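Local atomic coordinates of alanine racemase 1 (Caldanaerobacter subterraneus subsp. tengcongensis MB4, PDB entry 4Y2W), a protein that belongs to the alanine racemase family, joining an eight-stranded parallel alpha/beta barrel to a beta-rich C-terminal domain in a two-subunit assembly. Residues A[37-42]-A[63-68]; A[42-47]-A[225-230]; A[281-286]-A[319-324]. The protein carries 1 engineered substitution. One frame throughout, in Å; residues are numbered along the deposited sequence.

Interaction 1: A[37-42]-A[63-68]. With ALA (alanine), chain F.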
loop_
_atom_site.group_PDB
_atom_site.type_symbol
_atom_site.label_atom_id
_atom_site.label_comp_id
_atom_site.label_asym_id
_atom_site.label_seq_id
_atom_site.Cartn_x
_atom_site.Cartn_y
_atom_site.Cartn_z
ATOM N N ALA A 37 -15.299 1.271 -17.627
ATOM C CA ALA A 37 -14.711 0.495 -16.533
ATOM C C ALA A 37 -13.789 1.384 -15.691
ATOM O O ALA A 37 -12.748 1.836 -16.165
ATOM C CB ALA A 37 -13.949 -0.702 -17.080
ATOM N N VAL A 38 -14.192 1.651 -14.452
ATOM C CA VAL A 38 -13.327 2.348 -13.508
ATOM C C VAL A 38 -12.298 1.330 -13.031
ATOM O O VAL A 38 -12.657 0.310 -12.447
ATOM C CB VAL A 38 -14.114 2.914 -12.309
ATOM C CG1 VAL A 38 -13.177 3.569 -11.303
ATOM C CG2 VAL A 38 -15.167 3.907 -12.788
ATOM N N ILE A 39 -11.028 1.597 -13.314
ATOM C CA ILE A 39 -9.943 0.708 -12.905
ATOM C C ILE A 39 -8.837 1.517 -12.228
ATOM O O ILE A 39 -7.648 1.206 -12.357
ATOM C CB ILE A 39 -9.390 -0.116 -14.095
ATOM C CG1 ILE A 39 -8.908 0.794 -15.231
ATOM C CG2 ILE A 39 -10.459 -1.065 -14.613
ATOM C CD1 ILE A 39 -8.183 0.062 -16.340
ATOM N N LYS A 40 -9.246 2.546 -11.489
ATOM C CA LYS A 40 -8.314 3.381 -10.738
ATOM C C LYS A 40 -7.699 2.617 -9.573
ATOM O O LYS A 40 -8.135 1.515 -9.242
ATOM C CB LYS A 40 -9.002 4.659 -10.241
ATOM C CG LYS A 40 -10.160 4.462 -9.267
ATOM C CD LYS A 40 -11.142 5.620 -9.393
ATOM C CE LYS A 40 -12.228 5.587 -8.334
ATOM N NZ LYS A 40 -11.742 6.206 -7.074
ATOM N N GLY A 41 -6.681 3.210 -8.962
ATOM C CA GLY A 41 -5.910 2.540 -7.923
ATOM C C GLY A 41 -5.361 1.210 -8.406
ATOM O O GLY A 41 -5.434 0.210 -7.693
ATOM N N ASP A 42 -4.823 1.200 -9.625
ATOM C CA ASP A 42 -4.251 -0.007 -10.224
ATOM C C ASP A 42 -5.300 -1.127 -10.319
ATOM O O ASP A 42 -5.068 -2.269 -9.906
ATOM C CB ASP A 42 -3.009 -0.454 -9.435
ATOM C CG ASP A 42 -2.112 -1.381 -10.228
ATOM O OD1 ASP A 42 -2.006 -1.201 -11.453
ATOM O OD2 ASP A 42 -1.505 -2.288 -9.626
ATOM N N PHE A 63 -12.400 3.776 -20.301
ATOM C CA PHE A 63 -11.788 3.491 -19.005
ATOM C C PHE A 63 -11.785 4.741 -18.138
ATOM O O PHE A 63 -11.599 5.851 -18.633
ATOM C CB PHE A 63 -10.354 2.986 -19.167
ATOM C CG PHE A 63 -10.258 1.537 -19.537
ATOM C CD1 PHE A 63 -10.743 0.559 -18.684
ATOM C CD2 PHE A 63 -9.665 1.148 -20.728
ATOM C CE1 PHE A 63 -10.652 -0.781 -19.017
ATOM C CE2 PHE A 63 -9.567 -0.192 -21.068
ATOM C CZ PHE A 63 -10.062 -1.157 -20.211
ATOM N N GLY A 64 -11.991 4.544 -16.841
ATOM C CA GLY A 64 -11.898 5.619 -15.862
ATOM C C GLY A 64 -10.710 5.398 -14.947
ATOM O O GLY A 64 -10.523 4.297 -14.418
ATOM N N VAL A 65 -9.903 6.442 -14.772
ATOM C CA VAL A 65 -8.785 6.413 -13.835
ATOM C C VAL A 65 -8.694 7.706 -13.034
ATOM O O VAL A 65 -9.249 8.736 -13.423
ATOM C CB VAL A 65 -7.440 6.161 -14.541
ATOM C CG1 VAL A 65 -7.396 4.747 -15.094
ATOM C CG2 VAL A 65 -7.194 7.190 -15.636
ATOM N N ALA A 66 -7.969 7.632 -11.920
ATOM C CA ALA A 66 -7.866 8.733 -10.971
ATOM C C ALA A 66 -6.837 9.781 -11.380
ATOM O O ALA A 66 -7.094 10.978 -11.244
ATOM C CB ALA A 66 -7.537 8.193 -9.590
ATOM N N THR A 67 -5.681 9.335 -11.875
ATOM C CA THR A 67 -4.543 10.228 -12.121
ATOM C C THR A 67 -3.989 10.177 -13.547
ATOM O O THR A 67 -4.327 9.298 -14.348
ATOM C CB THR A 67 -3.387 9.924 -11.148
ATOM O OG1 THR A 67 -2.897 8.598 -11.381
ATOM C CG2 THR A 67 -3.849 10.048 -9.704
ATOM N N THR A 68 -3.129 11.148 -13.842
ATOM C CA THR A 68 -2.437 11.243 -15.124
ATOM C C THR A 68 -1.544 10.027 -15.376
ATOM O O THR A 68 -1.532 9.463 -16.477
ATOM C CB THR A 68 -1.556 12.506 -15.163
ATOM O OG1 THR A 68 -2.307 13.631 -14.692
ATOM C CG2 THR A 68 -1.060 12.785 -16.577
HETATM N N ALA F . -15.045 3.963 -5.192
HETATM C CA ALA F . -15.034 5.428 -5.506
HETATM C C ALA F . -14.595 6.281 -4.306
HETATM O O ALA F . -14.104 7.398 -4.477
HETATM C CB ALA F . -16.404 5.873 -5.999
HETATM O OXT ALA F . -14.720 5.893 -3.140
#
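Ala37 and Val38 run parallel to Phe63 and Gly64 as neighbouring barrel strands, and Gly64 straddles Val38, giving its N to Ala37 O (2.9 Å) and taking Ile39 N on its O (3.0 Å). Both bonds are close to straight at hydrogen, though Gly64 N comes in from above the plane of the Ala37 carbonyl, while Ile39 N meets Gly64 O almost end-on. Ala37 and Phe63 share one face of the sheet. There the methyl of Ala37 lies against the ring, CB to Phe63 CD1 3.8 Å, and Ala37 O sits at the ring edge. Ile39 has left the strand, yet its CG1, held between the backbone N and the carbonyl carbon (chi1 57°), carries CD1 back obliquely to within 3.5 Å of Phe63 CD1. Lys40 CB packs on the loop that follows strand 62-65, 3.9 Å from Ala66 CB; the rest leads away and bends at its last torsion (chi4 83°), placing NZ 3.7 Å from O of the bound alanine, a near approach rather than a hydrogen bond. NZ makes a salt bridge with Asp317 of the second subunit, so both chains contribute to the surroundings of this lysine. Glu70 of helix 68-76 ties the loops together, its OE1 taking Ala66 N and its OE2 Gly41 N, while Thr67 caps the same helix. Ala37, Ile39 and Phe63 lie under helix 48-58, which covers the outside of these first two barrel strands, and Phe63 and Val65 pass the sheet on to strand 83-85.

Interaction 2: A[42-47]-A[225-230]. With PO4 (phosphate ion), chain C.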
loop_
_atom_site.group_PDB
_atom_site.type_symbol
_atom_site.label_atom_id
_atom_site.label_comp_id
_atom_site.label_asym_id
_atom_site.label_seq_id
_atom_site.Cartn_x
_atom_site.Cartn_y
_atom_site.Cartn_z
ATOM N N ASP A 42 -4.823 1.200 -9.625
ATOM C CA ASP A 42 -4.251 -0.007 -10.224
ATOM C C ASP A 42 -5.300 -1.127 -10.319
ATOM O O ASP A 42 -5.068 -2.269 -9.906
ATOM C CB ASP A 42 -3.009 -0.454 -9.435
ATOM C CG ASP A 42 -2.112 -1.381 -10.228
ATOM O OD1 ASP A 42 -2.006 -1.201 -11.453
ATOM O OD2 ASP A 42 -1.505 -2.288 -9.626
ATOM N N ALA A 43 -6.457 -0.771 -10.874
ATOM C CA ALA A 43 -7.590 -1.684 -11.011
ATOM C C ALA A 43 -8.021 -2.231 -9.655
ATOM O O ALA A 43 -8.278 -3.428 -9.509
ATOM C CB ALA A 43 -7.251 -2.819 -11.973
ATOM N N TYR A 44 -8.101 -1.340 -8.668
ATOM C CA TYR A 44 -8.388 -1.722 -7.286
ATOM C C TYR A 44 -7.471 -2.865 -6.845
ATOM O O TYR A 44 -7.933 -3.920 -6.416
ATOM C CB TYR A 44 -9.867 -2.108 -7.117
ATOM C CG TYR A 44 -10.840 -0.990 -7.427
ATOM C CD1 TYR A 44 -11.228 -0.724 -8.733
ATOM C CD2 TYR A 44 -11.372 -0.197 -6.413
ATOM C CE1 TYR A 44 -12.115 0.297 -9.026
ATOM C CE2 TYR A 44 -12.263 0.827 -6.694
ATOM C CZ TYR A 44 -12.631 1.070 -8.006
ATOM O OH TYR A 44 -13.514 2.082 -8.300
ATOM N N GLY A 45 -6.166 -2.657 -6.995
ATOM C CA GLY A 45 -5.163 -3.621 -6.549
ATOM C C GLY A 45 -5.012 -4.897 -7.367
ATOM O O GLY A 45 -4.268 -5.793 -6.967
ATOM N N HIS A 46 -5.696 -4.986 -8.508
ATOM C CA HIS A 46 -5.632 -6.178 -9.365
ATOM C C HIS A 46 -4.554 -6.072 -10.455
ATOM O O HIS A 46 -4.208 -7.076 -11.079
ATOM C CB HIS A 46 -6.991 -6.440 -10.029
ATOM C CG HIS A 46 -8.066 -6.871 -9.079
ATOM N ND1 HIS A 46 -8.573 -6.045 -8.100
ATOM C CD2 HIS A 46 -8.748 -8.038 -8.974
ATOM C CE1 HIS A 46 -9.510 -6.687 -7.425
ATOM N NE2 HIS A 46 -9.639 -7.896 -7.938
ATOM N N GLY A 47 -4.035 -4.864 -10.682
ATOM C CA GLY A 47 -3.084 -4.605 -11.769
ATOM C C GLY A 47 -3.802 -4.088 -13.004
ATOM O O GLY A 47 -4.513 -4.834 -13.672
ATOM N N PRO A 225 -19.088 1.587 -13.728
ATOM C CA PRO A 225 -18.837 0.525 -12.753
ATOM C C PRO A 225 -17.365 0.443 -12.360
ATOM O O PRO A 225 -16.491 0.506 -13.228
ATOM C CB PRO A 225 -19.255 -0.742 -13.501
ATOM C CG PRO A 225 -19.037 -0.416 -14.936
ATOM C CD PRO A 225 -19.369 1.044 -15.069
ATOM N N GLY A 226 -17.106 0.301 -11.063
ATOM C CA GLY A 226 -15.745 0.170 -10.545
ATOM C C GLY A 226 -15.603 -1.069 -9.689
ATOM O O GLY A 226 -15.390 -2.164 -10.210
ATOM N N ILE A 227 -15.734 -0.899 -8.374
ATOM C CA ILE A 227 -15.593 -2.008 -7.424
ATOM C C ILE A 227 -16.445 -3.221 -7.803
ATOM O O ILE A 227 -16.023 -4.363 -7.625
ATOM C CB ILE A 227 -15.935 -1.573 -5.979
ATOM C CG1 ILE A 227 -15.602 -2.683 -4.972
ATOM C CG2 ILE A 227 -17.403 -1.186 -5.852
ATOM C CD1 ILE A 227 -14.170 -3.172 -5.033
ATOM N N ILE A 228 -17.632 -2.968 -8.341
ATOM C CA ILE A 228 -18.557 -4.037 -8.704
ATOM C C ILE A 228 -17.973 -4.997 -9.749
ATOM O O ILE A 228 -18.305 -6.180 -9.764
ATOM C CB ILE A 228 -19.908 -3.454 -9.176
ATOM C CG1 ILE A 228 -21.017 -4.502 -9.060
ATOM C CG2 ILE A 228 -19.800 -2.892 -10.590
ATOM C CD1 ILE A 228 -22.402 -3.892 -9.020
ATOM N N LEU A 229 -17.083 -4.487 -10.598
ATOM C CA LEU A 229 -16.369 -5.324 -11.560
ATOM C C LEU A 229 -15.423 -6.321 -10.880
ATOM O O LEU A 229 -14.978 -7.284 -11.513
ATOM C CB LEU A 229 -15.563 -4.455 -12.530
ATOM C CG LEU A 229 -16.330 -3.484 -13.434
ATOM C CD1 LEU A 229 -15.368 -2.498 -14.084
ATOM C CD2 LEU A 229 -17.133 -4.230 -14.490
ATOM N N PHE A 230 -15.115 -6.090 -9.601
ATOM C CA PHE A 230 -14.146 -6.905 -8.866
ATOM C C PHE A 230 -14.782 -7.738 -7.743
ATOM O O PHE A 230 -14.149 -8.027 -6.723
ATOM C CB PHE A 230 -13.013 -5.999 -8.364
ATOM C CG PHE A 230 -12.370 -5.200 -9.466
ATOM C CD1 PHE A 230 -11.455 -5.795 -10.330
ATOM C CD2 PHE A 230 -12.718 -3.872 -9.680
ATOM C CE1 PHE A 230 -10.880 -5.073 -11.365
ATOM C CE2 PHE A 230 -12.147 -3.147 -10.717
ATOM C CZ PHE A 230 -11.224 -3.745 -11.557
HETATM P P PO4 C . -17.678 2.688 -7.804
HETATM O O1 PO4 C . -18.428 1.452 -8.247
HETATM O O2 PO4 C . -18.497 3.462 -6.794
HETATM O O3 PO4 C . -17.408 3.565 -9.005
HETATM O O4 PO4 C . -16.370 2.277 -7.164
#
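Tyr44 (chi1 -62°) and Phe230 (chi1 -55°) set CG beside their own backbone N and anti to the carbonyl carbon, which brings the two side chains across one another at about a right angle. The rings meet obliquely, planes 46° apart, with Tyr44 CD1 3.3 Å from Phe230 CE2. His46 slides past Phe230 in the opposite direction; Phe230 CD1 lies over the centre of the imidazole, 3.6 Å from His46 CE1. Ala43 O rests over one face of the Phe230 ring, off toward the rim, 3.6 Å from Phe230 CE1. This aromatic cluster joins the 225-230 chain, leaving the last barrel strand (222-224), to a short left-handed helical turn, Gly41 to Gly45 all having positive phi, at the end of the alpha/beta barrel where Tyr44 lines the alanine pocket. His46 ND1 grips that turn through Tyr44 O (2.8 Å) and, weakly, Ala43 O, while Phe363 meets His46 edge-to-face from helix 359-365. Ile227 CA covers a face of the Tyr44 ring. Tyr44 OH comes within 3.1 Å of phosphate O4; the ion, probably from the crystallisation liquor, takes weak hydrogen bonds from Gly226 N and Ile227 N and apparently lies where relatives hold the phosphate of their cofactor.

Interaction 3: A[281-286]-A[319-324]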
loop_
_atom_site.group_PDB
_atom_site.type_symbol
_atom_site.label_atom_id
_atom_site.label_comp_id
_atom_site.label_asym_id
_atom_site.label_seq_id
_atom_site.Cartn_x
_atom_site.Cartn_y
_atom_site.Cartn_z
ATOM N N ALA A 281 1.632 -22.154 13.281
ATOM C CA ALA A 281 2.256 -21.929 11.989
ATOM C C ALA A 281 2.602 -20.451 11.842
ATOM O O ALA A 281 1.898 -19.583 12.361
ATOM C CB ALA A 281 1.342 -22.381 10.863
ATOM N N THR A 282 3.699 -20.177 11.146
ATOM C CA THR A 282 4.082 -18.817 10.806
ATOM C C THR A 282 3.892 -18.646 9.300
ATOM O O THR A 282 4.215 -19.547 8.518
ATOM C CB THR A 282 5.548 -18.539 11.186
ATOM O OG1 THR A 282 5.789 -18.977 12.527
ATOM C CG2 THR A 282 5.859 -17.062 11.078
ATOM N N ILE A 283 3.370 -17.495 8.895
ATOM C CA ILE A 283 3.107 -17.238 7.483
ATOM C C ILE A 283 3.742 -15.914 7.068
ATOM O O ILE A 283 3.660 -14.924 7.797
ATOM C CB ILE A 283 1.596 -17.262 7.156
ATOM C CG1 ILE A 283 0.791 -16.412 8.154
ATOM C CG2 ILE A 283 1.079 -18.696 7.158
ATOM C CD1 ILE A 283 -0.710 -16.493 7.955
ATOM N N PRO A 284 4.380 -15.886 5.888
ATOM C CA PRO A 284 5.163 -14.722 5.494
ATOM C C PRO A 284 4.304 -13.599 4.908
ATOM O O PRO A 284 4.565 -13.127 3.801
ATOM C CB PRO A 284 6.119 -15.304 4.452
ATOM C CG PRO A 284 5.309 -16.364 3.786
ATOM C CD PRO A 284 4.391 -16.926 4.842
ATOM N N VAL A 285 3.291 -13.174 5.660
ATOM C CA VAL A 285 2.494 -12.008 5.301
ATOM C C VAL A 285 2.291 -11.135 6.536
ATOM O O VAL A 285 1.974 -11.634 7.614
ATOM C CB VAL A 285 1.133 -12.397 4.671
ATOM C CG1 VAL A 285 0.219 -13.083 5.681
ATOM C CG2 VAL A 285 0.456 -11.169 4.067
ATOM N N GLY A 286 2.491 -9.832 6.371
ATOM C CA GLY A 286 2.346 -8.882 7.470
ATOM C C GLY A 286 1.679 -7.602 7.011
ATOM O O GLY A 286 1.089 -7.566 5.934
ATOM N N CYS A 319 2.977 -13.258 10.338
ATOM C CA CYS A 319 2.120 -13.416 11.508
ATOM C C CYS A 319 1.952 -14.892 11.826
ATOM O O CYS A 319 2.271 -15.752 11.005
ATOM C CB CYS A 319 0.757 -12.755 11.291
ATOM S SG CYS A 319 -0.244 -13.520 9.999
ATOM N N MET A 320 1.460 -15.170 13.028
ATOM C CA MET A 320 1.251 -16.534 13.488
ATOM C C MET A 320 -0.228 -16.901 13.511
ATOM O O MET A 320 -1.088 -16.057 13.764
ATOM C CB MET A 320 1.843 -16.710 14.881
ATOM C CG MET A 320 3.353 -16.865 14.889
ATOM S SD MET A 320 4.230 -15.390 14.348
ATOM C CE MET A 320 3.935 -14.292 15.738
ATOM N N ILE A 321 -0.507 -18.176 13.257
ATOM C CA ILE A 321 -1.866 -18.704 13.296
ATOM C C ILE A 321 -1.904 -20.020 14.071
ATOM O O ILE A 321 -0.955 -20.801 14.024
ATOM C CB ILE A 321 -2.443 -18.921 11.876
ATOM C CG1 ILE A 321 -1.413 -19.585 10.955
ATOM C CG2 ILE A 321 -2.892 -17.595 11.282
ATOM C CD1 ILE A 321 -2.003 -20.165 9.682
ATOM N N ASP A 322 -3.002 -20.253 14.785
ATOM C CA ASP A 322 -3.195 -21.491 15.535
ATOM C C ASP A 322 -3.790 -22.542 14.611
ATOM O O ASP A 322 -4.936 -22.420 14.182
ATOM C CB ASP A 322 -4.119 -21.262 16.739
ATOM C CG ASP A 322 -4.158 -22.455 17.681
ATOM O OD1 ASP A 322 -3.897 -23.587 17.226
ATOM O OD2 ASP A 322 -4.448 -22.262 18.878
ATOM N N VAL A 323 -3.010 -23.579 14.317
ATOM C CA VAL A 323 -3.446 -24.633 13.401
ATOM C C VAL A 323 -3.644 -25.967 14.124
ATOM O O VAL A 323 -3.607 -27.033 13.505
ATOM C CB VAL A 323 -2.459 -24.790 12.220
ATOM C CG1 VAL A 323 -2.371 -23.491 11.432
ATOM C CG2 VAL A 323 -1.076 -25.210 12.700
ATOM N N THR A 324 -3.877 -25.899 15.432
ATOM C CA THR A 324 -4.003 -27.089 16.269
ATOM C C THR A 324 -5.173 -27.991 15.873
ATOM O O THR A 324 -5.081 -29.210 15.982
ATOM C CB THR A 324 -4.177 -26.691 17.743
ATOM O OG1 THR A 324 -3.141 -25.770 18.109
ATOM C CG2 THR A 324 -4.124 -27.919 18.651
#
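Ile283 and Ile321 cross at about a right angle on one face of an antiparallel pair of strands, touching through Ile283 CD1 and Ile321 CG2 (4.1 Å). Cys319 fills the next place on that face. Cys319 SG stands between the backbone N and the carbonyl carbon (chi1 66°) and so reaches the side of Ile283, 3.6 Å from Ile283 CG1 and equally near CD1. At the far end Ala281 CB touches both Ile321 CG1 and Val323 CG1, which lie to the same side of it, each at 3.9 Å. The opposite face carries Thr282 and Met320, which lie side by side and point the same way: Met320, bent at chi2 and chi3, brings SD to 4.0 Å from Thr282 CG2. Beneath them the backbones pair through two hydrogen-bonded pairs, Ala281 with Ile321 and Ile283 with Cys319, each closed by a bond in both directions; Ile321 N to Ala281 O spans 2.9 Å. Thr282 with Met320 is the non-hydrogen-bonded pair between. At the strand's end, Asp322 OD1 accepts Thr324 N in an Asx turn. Across the strands, then, the side chains meet by apolar contact and the hydrogen bonds are all backbone ones: the Ile283 face packs within the C-terminal domain, while Thr282 and Met320 face the second subunit, where Thr282 OG1 bonds to the backbone O of Arg138, a residue of its alanine pocket.

In the fold
Interactions 1 and 2 are neighbours in the barrel, their centres about 9 Å apart. Their segments overlap at Asp42 and both use helix 40-45; a probable hydrogen bond from Val38 N to Pro225 O (2.8 Å) links the first barrel strand to the chain leaving the last. Lys40 and Tyr44, one from each, line the same alanine pocket. Interaction 3 belongs to the C-terminal domain, its centre about 34 Å from that of interaction 1 and 28 Å from that of interaction 2. Across the dimer the two regions meet: Met316 and Asp317 of the second subunit, just before its strand 319-322, reach Lys40, and Thr282 bonds to Arg138 of the second subunit, a member of that subunit's Lys40 and Tyr44 pocket.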